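Local coordinates for protein chitooligosaccharide oxidase (Gibberella zeae, PDB 6Y0R) that oxidises the C1 hydroxyl of chitooligosaccharides to the lactone, using bound FAD and reducing molecular oxygen to hydrogen peroxide, at residues A138-L141 with W142-K146; H175-T178 with L179-M182; D311-G314 with L315-F319. All coordinates share one frame; numbering follows the deposited sequence.

Contact 1: residues A138-L141 with W142-K146; sequences ATEL and WNQGK
Glu140 and Gln144 meet one turn apart in the last two turns of helix 134-145, within the FAD-binding PCMH-type domain. Their side chains are joined by a nearly straight hydrogen bond, Gln144 NE2 to Glu140 OE1 at 2.9 Å (N-H...O 166°). The bond leaves in the plane of the amide but reaches OE1 on its anti side, with the carboxylate turned 67° from the amide. Glu140 gets there by folding at chi2, which brings OE1 to Gln144 NE2, whereas Gln144 runs extended beyond CG. The amide is held at both ends: NE2 also gives to Val118 O and OE1 accepts from Leu120 N, so Gln144 ties the helix to strand 118-120 and its rotation is fixed. Leu141 and Trp142 touch the helix through their first carbons, Leu141 CB 3.2 Å from Trp142 N and Trp142 CB 3.1 Å from Ala138 O. Beyond CB, Leu141 packs on Val118 and Leu149, while the Trp142 indole reaches helix 312-320. The backbone bonds are i to i+4, among them Trp142 N to Ala138 O at 2.9 Å and Gln144 N to Glu140 O at 2.8 Å. Gly145 N to Leu141 O is longer, 3.2 Å, and more bent (141°) than the bonds before it.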
loop_
_atom_site.group_PDB
_atom_site.type_symbol
_atom_site.label_atom_id
_atom_site.label_comp_id
_atom_site.label_asym_id
_atom_site.label_seq_id
_atom_site.Cartn_x
_atom_site.Cartn_y
_atom_site.Cartn_z
ATOM N N ALA A 138 -7.512 -10.279 -8.674
ATOM C CA ALA A 138 -7.117 -11.671 -8.385
ATOM C C ALA A 138 -8.160 -12.625 -9.003
ATOM O O ALA A 138 -7.760 -13.616 -9.661
ATOM C CB ALA A 138 -6.992 -11.922 -6.917
ATOM N N THR A 139 -9.443 -12.293 -8.861
ATOM C CA THR A 139 -10.533 -13.166 -9.374
ATOM C C THR A 139 -10.402 -13.286 -10.897
ATOM O O THR A 139 -10.469 -14.411 -11.467
ATOM C CB THR A 139 -11.901 -12.626 -8.951
ATOM O OG1 THR A 139 -11.935 -12.679 -7.523
ATOM C CG2 THR A 139 -13.046 -13.448 -9.503
ATOM N N GLU A 140 -10.239 -12.159 -11.585
ATOM C CA GLU A 140 -10.180 -12.133 -13.069
ATOM C C GLU A 140 -8.926 -12.818 -13.576
ATOM O O GLU A 140 -9.013 -13.580 -14.527
ATOM C CB GLU A 140 -10.257 -10.709 -13.625
ATOM C CG GLU A 140 -11.650 -10.124 -13.524
ATOM C CD GLU A 140 -12.676 -10.753 -14.462
ATOM O OE1 GLU A 140 -12.262 -11.408 -15.416
ATOM O OE2 GLU A 140 -13.894 -10.560 -14.228
ATOM N N LEU A 141 -7.757 -12.586 -12.986
ATOM C CA LEU A 141 -6.542 -13.231 -13.503
ATOM C C LEU A 141 -6.628 -14.737 -13.259
ATOM O O LEU A 141 -6.129 -15.504 -14.082
ATOM C CB LEU A 141 -5.300 -12.615 -12.858
ATOM C CG LEU A 141 -5.047 -11.161 -13.224
ATOM C CD1 LEU A 141 -3.764 -10.701 -12.529
ATOM C CD2 LEU A 141 -4.936 -10.941 -14.741
ATOM N N TRP A 142 -7.153 -15.130 -12.113
ATOM C CA TRP A 142 -7.316 -16.562 -11.764
ATOM C C TRP A 142 -8.264 -17.206 -12.784
ATOM O O TRP A 142 -7.900 -18.248 -13.362
ATOM C CB TRP A 142 -7.849 -16.688 -10.348
ATOM C CG TRP A 142 -8.175 -18.094 -9.947
ATOM C CD1 TRP A 142 -9.430 -18.585 -9.789
ATOM C CD2 TRP A 142 -7.268 -19.133 -9.550
ATOM N NE1 TRP A 142 -9.371 -19.873 -9.346
ATOM C CE2 TRP A 142 -8.061 -20.231 -9.170
ATOM C CE3 TRP A 142 -5.882 -19.260 -9.479
ATOM C CZ2 TRP A 142 -7.493 -21.444 -8.794
ATOM C CZ3 TRP A 142 -5.322 -20.450 -9.080
ATOM C CH2 TRP A 142 -6.121 -21.529 -8.711
ATOM N N ASN A 143 -9.406 -16.601 -13.006
ATOM C CA ASN A 143 -10.451 -17.242 -13.858
ATOM C C ASN A 143 -10.016 -17.180 -15.329
ATOM O O ASN A 143 -10.199 -18.171 -16.063
ATOM C CB ASN A 143 -11.795 -16.569 -13.657
ATOM C CG ASN A 143 -12.424 -16.820 -12.305
ATOM O OD1 ASN A 143 -12.089 -17.782 -11.623
ATOM N ND2 ASN A 143 -13.423 -16.034 -11.961
ATOM N N GLN A 144 -9.400 -16.100 -15.786
ATOM C CA GLN A 144 -9.038 -15.958 -17.224
ATOM C C GLN A 144 -7.894 -16.911 -17.586
ATOM O O GLN A 144 -7.871 -17.408 -18.738
ATOM C CB GLN A 144 -8.689 -14.505 -17.573
ATOM C CG GLN A 144 -9.886 -13.569 -17.602
ATOM C CD GLN A 144 -9.504 -12.162 -17.989
ATOM O OE1 GLN A 144 -8.663 -11.960 -18.863
ATOM N NE2 GLN A 144 -10.065 -11.185 -17.294
ATOM N N GLY A 145 -6.959 -17.217 -16.687
ATOM C CA GLY A 145 -5.751 -17.948 -17.080
ATOM C C GLY A 145 -4.956 -18.554 -15.962
ATOM O O GLY A 145 -3.838 -19.016 -16.239
ATOM N N LYS A 146 -5.499 -18.635 -14.746
ATOM C CA LYS A 146 -4.759 -19.161 -13.581
ATOM C C LYS A 146 -3.421 -18.399 -13.453
ATOM O O LYS A 146 -2.336 -19.005 -13.355
ATOM C CB LYS A 146 -4.574 -20.660 -13.766
ATOM C CG LYS A 146 -4.286 -21.386 -12.489
ATOM C CD LYS A 146 -4.185 -22.892 -12.657
ATOM C CE LYS A 146 -4.079 -23.583 -11.321
ATOM N NZ LYS A 146 -3.704 -25.013 -11.491
#

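Contact 2: residues H175-T178 with L179-M182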
loop_
_atom_site.group_PDB
_atom_site.type_symbol
_atom_site.label_atom_id
_atom_site.label_comp_id
_atom_site.label_asym_id
_atom_site.label_seq_id
_atom_site.Cartn_x
_atom_site.Cartn_y
_atom_site.Cartn_z
ATOM N N HIS A 175 8.041 -12.725 -5.487
ATOM C CA HIS A 175 7.647 -12.062 -6.756
ATOM C C HIS A 175 7.798 -10.536 -6.688
ATOM O O HIS A 175 7.686 -9.898 -7.722
ATOM C CB HIS A 175 6.236 -12.461 -7.169
ATOM C CG HIS A 175 6.128 -13.894 -7.575
ATOM N ND1 HIS A 175 6.745 -14.384 -8.719
ATOM C CD2 HIS A 175 5.525 -14.941 -6.977
ATOM C CE1 HIS A 175 6.477 -15.700 -8.803
ATOM N NE2 HIS A 175 5.761 -16.071 -7.735
ATOM N N GLY A 176 8.108 -9.991 -5.522
ATOM C CA GLY A 176 8.355 -8.555 -5.357
ATOM C C GLY A 176 7.130 -7.797 -4.915
ATOM O O GLY A 176 6.071 -8.413 -4.668
ATOM N N LEU A 177 7.247 -6.477 -4.952
ATOM C CA LEU A 177 6.099 -5.584 -4.771
ATOM C C LEU A 177 5.263 -5.624 -6.030
ATOM O O LEU A 177 5.746 -6.073 -7.095
ATOM C CB LEU A 177 6.570 -4.145 -4.518
ATOM C CG LEU A 177 7.516 -3.964 -3.342
ATOM C CD1 LEU A 177 8.193 -2.588 -3.384
ATOM C CD2 LEU A 177 6.793 -4.198 -2.039
ATOM N N THR A 178 4.032 -5.167 -5.953
ATOM C CA THR A 178 3.160 -5.161 -7.137
ATOM C C THR A 178 3.914 -4.447 -8.263
ATOM O O THR A 178 3.892 -4.890 -9.429
ATOM C CB THR A 178 1.790 -4.540 -6.871
ATOM O OG1 THR A 178 1.266 -5.026 -5.665
ATOM C CG2 THR A 178 0.795 -4.848 -7.960
ATOM N N LEU A 179 4.571 -3.338 -7.954
ATOM C CA LEU A 179 5.199 -2.531 -9.029
ATOM C C LEU A 179 6.421 -3.216 -9.639
ATOM O O LEU A 179 6.839 -2.783 -10.732
ATOM C CB LEU A 179 5.536 -1.128 -8.520
ATOM C CG LEU A 179 6.426 -1.018 -7.290
ATOM C CD1 LEU A 179 7.875 -1.351 -7.614
ATOM C CD2 LEU A 179 6.329 0.399 -6.734
ATOM N N ASP A 180 6.945 -4.276 -9.022
ATOM C CA ASP A 180 8.124 -5.018 -9.559
ATOM C C ASP A 180 7.704 -5.807 -10.794
ATOM O O ASP A 180 8.625 -6.178 -11.564
ATOM C CB ASP A 180 8.846 -5.817 -8.487
ATOM C CG ASP A 180 9.574 -4.909 -7.477
ATOM O OD1 ASP A 180 10.250 -3.945 -7.941
ATOM O OD2 ASP A 180 9.509 -5.185 -6.245
ATOM N N LEU A 181 6.417 -6.038 -11.032
ATOM C CA LEU A 181 6.038 -6.791 -12.261
ATOM C C LEU A 181 5.392 -5.861 -13.272
ATOM O O LEU A 181 4.896 -6.325 -14.302
ATOM C CB LEU A 181 5.109 -7.939 -11.865
ATOM C CG LEU A 181 5.820 -9.104 -11.154
ATOM C CD1 LEU A 181 4.843 -10.216 -10.824
ATOM C CD2 LEU A 181 6.974 -9.634 -11.977
ATOM N N MET A 182 5.379 -4.560 -13.001
ATOM C CA MET A 182 4.862 -3.572 -13.943
ATOM C C MET A 182 5.837 -3.467 -15.120
ATOM O O MET A 182 7.061 -3.336 -14.896
ATOM C CB MET A 182 4.677 -2.210 -13.260
ATOM C CG MET A 182 3.810 -1.247 -14.040
ATOM S SD MET A 182 3.691 0.409 -13.223
ATOM C CE MET A 182 3.207 -0.172 -11.607
#
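From Leu177 to Leu181 the backbone winds into a short 3-10 turn, marked by i to i+3 bonds from Asp180 N to Leu177 O (2.9 Å) and from Leu181 N to Thr178 O (3.2 Å). This turn links helix 172-175 to strand 182-188 in the FAD-binding domain. Gly176 leaves the helix with positive phi (95°), a conformation that glycine accommodates at this close approach to Asp180, whose OD2 lies 3.7 Å from Gly176 CA. Asp180 folds back over the start of the turn: with CG beside its own backbone N (chi1 -69°), OD2 takes the Leu177 N-H at 2.9 Å, on the anti side and 23° out of the carboxylate plane. The other oxygen, OD1, forms a salt bridge with Arg399, so the carboxylate is held through both oxygens. Thr178 OG1 bonds to Ala150 O, and the side chain packs on helix 159-165. Leu181 packs on Phe227, a ring that also stacks with His175. The apolar part is Leu177 CB against Leu179 CG, 4.2 Å apart, while Leu177 CB lies 3.6 Å from Asp180 OD2.

Contact 3: residues D311-G314 with L315-F319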
loop_
_atom_site.group_PDB
_atom_site.type_symbol
_atom_site.label_atom_id
_atom_site.label_comp_id
_atom_site.label_asym_id
_atom_site.label_seq_id
_atom_site.Cartn_x
_atom_site.Cartn_y
_atom_site.Cartn_z
ATOM N N ASP A 311 -5.063 -23.302 -2.974
ATOM C CA ASP A 311 -4.591 -22.705 -4.236
ATOM C C ASP A 311 -4.623 -21.195 -4.068
ATOM O O ASP A 311 -5.067 -20.675 -3.024
ATOM C CB ASP A 311 -5.372 -23.246 -5.444
ATOM C CG ASP A 311 -6.833 -22.872 -5.463
ATOM O OD1 ASP A 311 -7.195 -21.764 -4.970
ATOM O OD2 ASP A 311 -7.610 -23.698 -5.994
ATOM N N TRP A 312 -4.094 -20.503 -5.046
ATOM C CA TRP A 312 -3.955 -19.037 -4.981
ATOM C C TRP A 312 -5.284 -18.360 -4.635
ATOM O O TRP A 312 -5.356 -17.472 -3.769
ATOM C CB TRP A 312 -3.392 -18.555 -6.316
ATOM C CG TRP A 312 -3.296 -17.073 -6.374
ATOM C CD1 TRP A 312 -4.053 -16.195 -7.086
ATOM C CD2 TRP A 312 -2.404 -16.283 -5.581
ATOM N NE1 TRP A 312 -3.678 -14.912 -6.810
ATOM C CE2 TRP A 312 -2.647 -14.934 -5.914
ATOM C CE3 TRP A 312 -1.436 -16.603 -4.621
ATOM C CZ2 TRP A 312 -1.927 -13.887 -5.350
ATOM C CZ3 TRP A 312 -0.707 -15.570 -4.093
ATOM C CH2 TRP A 312 -0.953 -14.243 -4.443
ATOM N N MET A 313 -6.382 -18.705 -5.321
ATOM C CA MET A 313 -7.659 -18.020 -5.076
ATOM C C MET A 313 -8.151 -18.358 -3.663
ATOM O O MET A 313 -8.732 -17.484 -3.019
ATOM C CB MET A 313 -8.678 -18.413 -6.150
ATOM C CG MET A 313 -9.845 -17.533 -6.209
ATOM S SD MET A 313 -9.430 -15.867 -6.820
ATOM C CE MET A 313 -10.102 -14.960 -5.430
ATOM N N GLY A 314 -7.892 -19.569 -3.171
ATOM C CA GLY A 314 -8.144 -19.987 -1.772
ATOM C C GLY A 314 -7.358 -19.149 -0.756
ATOM O O GLY A 314 -7.918 -18.781 0.296
ATOM N N LEU A 315 -6.122 -18.834 -1.094
ATOM C CA LEU A 315 -5.238 -18.005 -0.243
ATOM C C LEU A 315 -5.817 -16.589 -0.222
ATOM O O LEU A 315 -5.934 -16.016 0.881
ATOM C CB LEU A 315 -3.826 -18.107 -0.829
ATOM C CG LEU A 315 -2.649 -17.575 -0.012
ATOM C CD1 LEU A 315 -2.674 -16.089 0.061
ATOM C CD2 LEU A 315 -2.497 -18.242 1.320
ATOM N N VAL A 316 -6.139 -15.995 -1.379
ATOM C CA VAL A 316 -6.750 -14.644 -1.465
ATOM C C VAL A 316 -8.036 -14.605 -0.635
ATOM O O VAL A 316 -8.283 -13.642 0.102
ATOM C CB VAL A 316 -7.023 -14.270 -2.925
ATOM C CG1 VAL A 316 -7.886 -13.016 -3.054
ATOM C CG2 VAL A 316 -5.735 -14.197 -3.706
ATOM N N THR A 317 -8.834 -15.656 -0.713
ATOM C CA THR A 317 -10.129 -15.681 -0.015
ATOM C C THR A 317 -9.835 -15.757 1.486
ATOM O O THR A 317 -10.533 -15.106 2.257
ATOM C CB THR A 317 -10.991 -16.777 -0.661
ATOM O OG1 THR A 317 -10.363 -18.043 -0.500
ATOM C CG2 THR A 317 -11.252 -16.497 -2.111
ATOM N N HIS A 318 -8.882 -16.579 1.908
ATOM C CA HIS A 318 -8.587 -16.798 3.336
ATOM C C HIS A 318 -8.201 -15.468 3.973
ATOM O O HIS A 318 -8.717 -15.141 5.027
ATOM C CB HIS A 318 -7.473 -17.825 3.505
ATOM C CG HIS A 318 -6.937 -17.860 4.890
ATOM N ND1 HIS A 318 -7.693 -18.344 5.950
ATOM C CD2 HIS A 318 -5.732 -17.490 5.401
ATOM C CE1 HIS A 318 -6.966 -18.282 7.057
ATOM N NE2 HIS A 318 -5.758 -17.772 6.753
ATOM N N PHE A 319 -7.329 -14.711 3.325
ATOM C CA PHE A 319 -6.799 -13.448 3.910
ATOM C C PHE A 319 -7.776 -12.289 3.740
ATOM O O PHE A 319 -7.517 -11.229 4.355
ATOM C CB PHE A 319 -5.409 -13.132 3.362
ATOM C CG PHE A 319 -4.291 -13.941 3.959
ATOM C CD1 PHE A 319 -3.979 -13.815 5.306
ATOM C CD2 PHE A 319 -3.557 -14.837 3.208
ATOM C CE1 PHE A 319 -2.973 -14.576 5.878
ATOM C CE2 PHE A 319 -2.534 -15.578 3.771
ATOM C CZ PHE A 319 -2.238 -15.440 5.112
#
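Trp312 and Val316 touch across the first turn of helix 312-320, where Val316 CG2 lies over one face of the indole in a CH-pi contact, 4.0 Å from the centroid of the five-membered ring and 22° off its normal. Beside it, the Met313 chain bends at chi2 and chi3 to bring CE within 3.8 Å of Val316 CG1. These apolar contacts run along a helix start where side-chain and main-chain acceptors take up successive amides. Asp311 is the N-cap: its OD1 accepts from Gly314 N at 2.9 Å, nearly straight (165°) and almost in line with the C-O bond, satisfying an amide that has no preceding helical carbonyl to pair with. The Asp311 main chain serves as well, its O accepting from Leu315 N, and the next rung is Val316 N to Trp312 O at 2.9 Å. Further along, Gly314 O receives His318 N at 2.9 Å. The Thr317 hydroxyl turns back over the same turn: chi1 of 62° sets OG1 between its backbone N and carbonyl carbon, 2.7 Å from Gly314 O. Met313 O is also within its reach, and which of the two carbonyls takes the proton is not settled. The His318 ring stacks with Tyr235 of strand 233-239, linking this face of the helix to the sheet. Chemically, the carboxylate of Asp311 at the N-terminal end of the helix would be favoured by the helix dipole and probably kept ionised, with the Gly314 amide as its capping donor; Thr317 folds its own hydroxyl onto the helix backbone, while the indole face and the Met313 methyl pack on Val316.

How the contacts relate
The three contacts follow one another along the chain: contact 1 on helix 134-145, contact 2 in the turn between helix 172-175 and strand 182-188, and contact 3 on helix 312-320. The first two belong to the FAD-binding domain, while helix 312-320 follows strand 305-310, an outer strand of the seven-stranded antiparallel sheet. Contacts 1 and 3 have centres about 12 Å apart and touch: Trp142 CE2 meets Met313 CB at 3.6 Å, and Thr139 OG1 lies 3.6 Å from Met313 CE. Contact 2 touches neither, its centre about 17 Å from contact 1 and 19 Å from contact 3. Helix 312-320 thus joins the sheet region to the flavin-binding part.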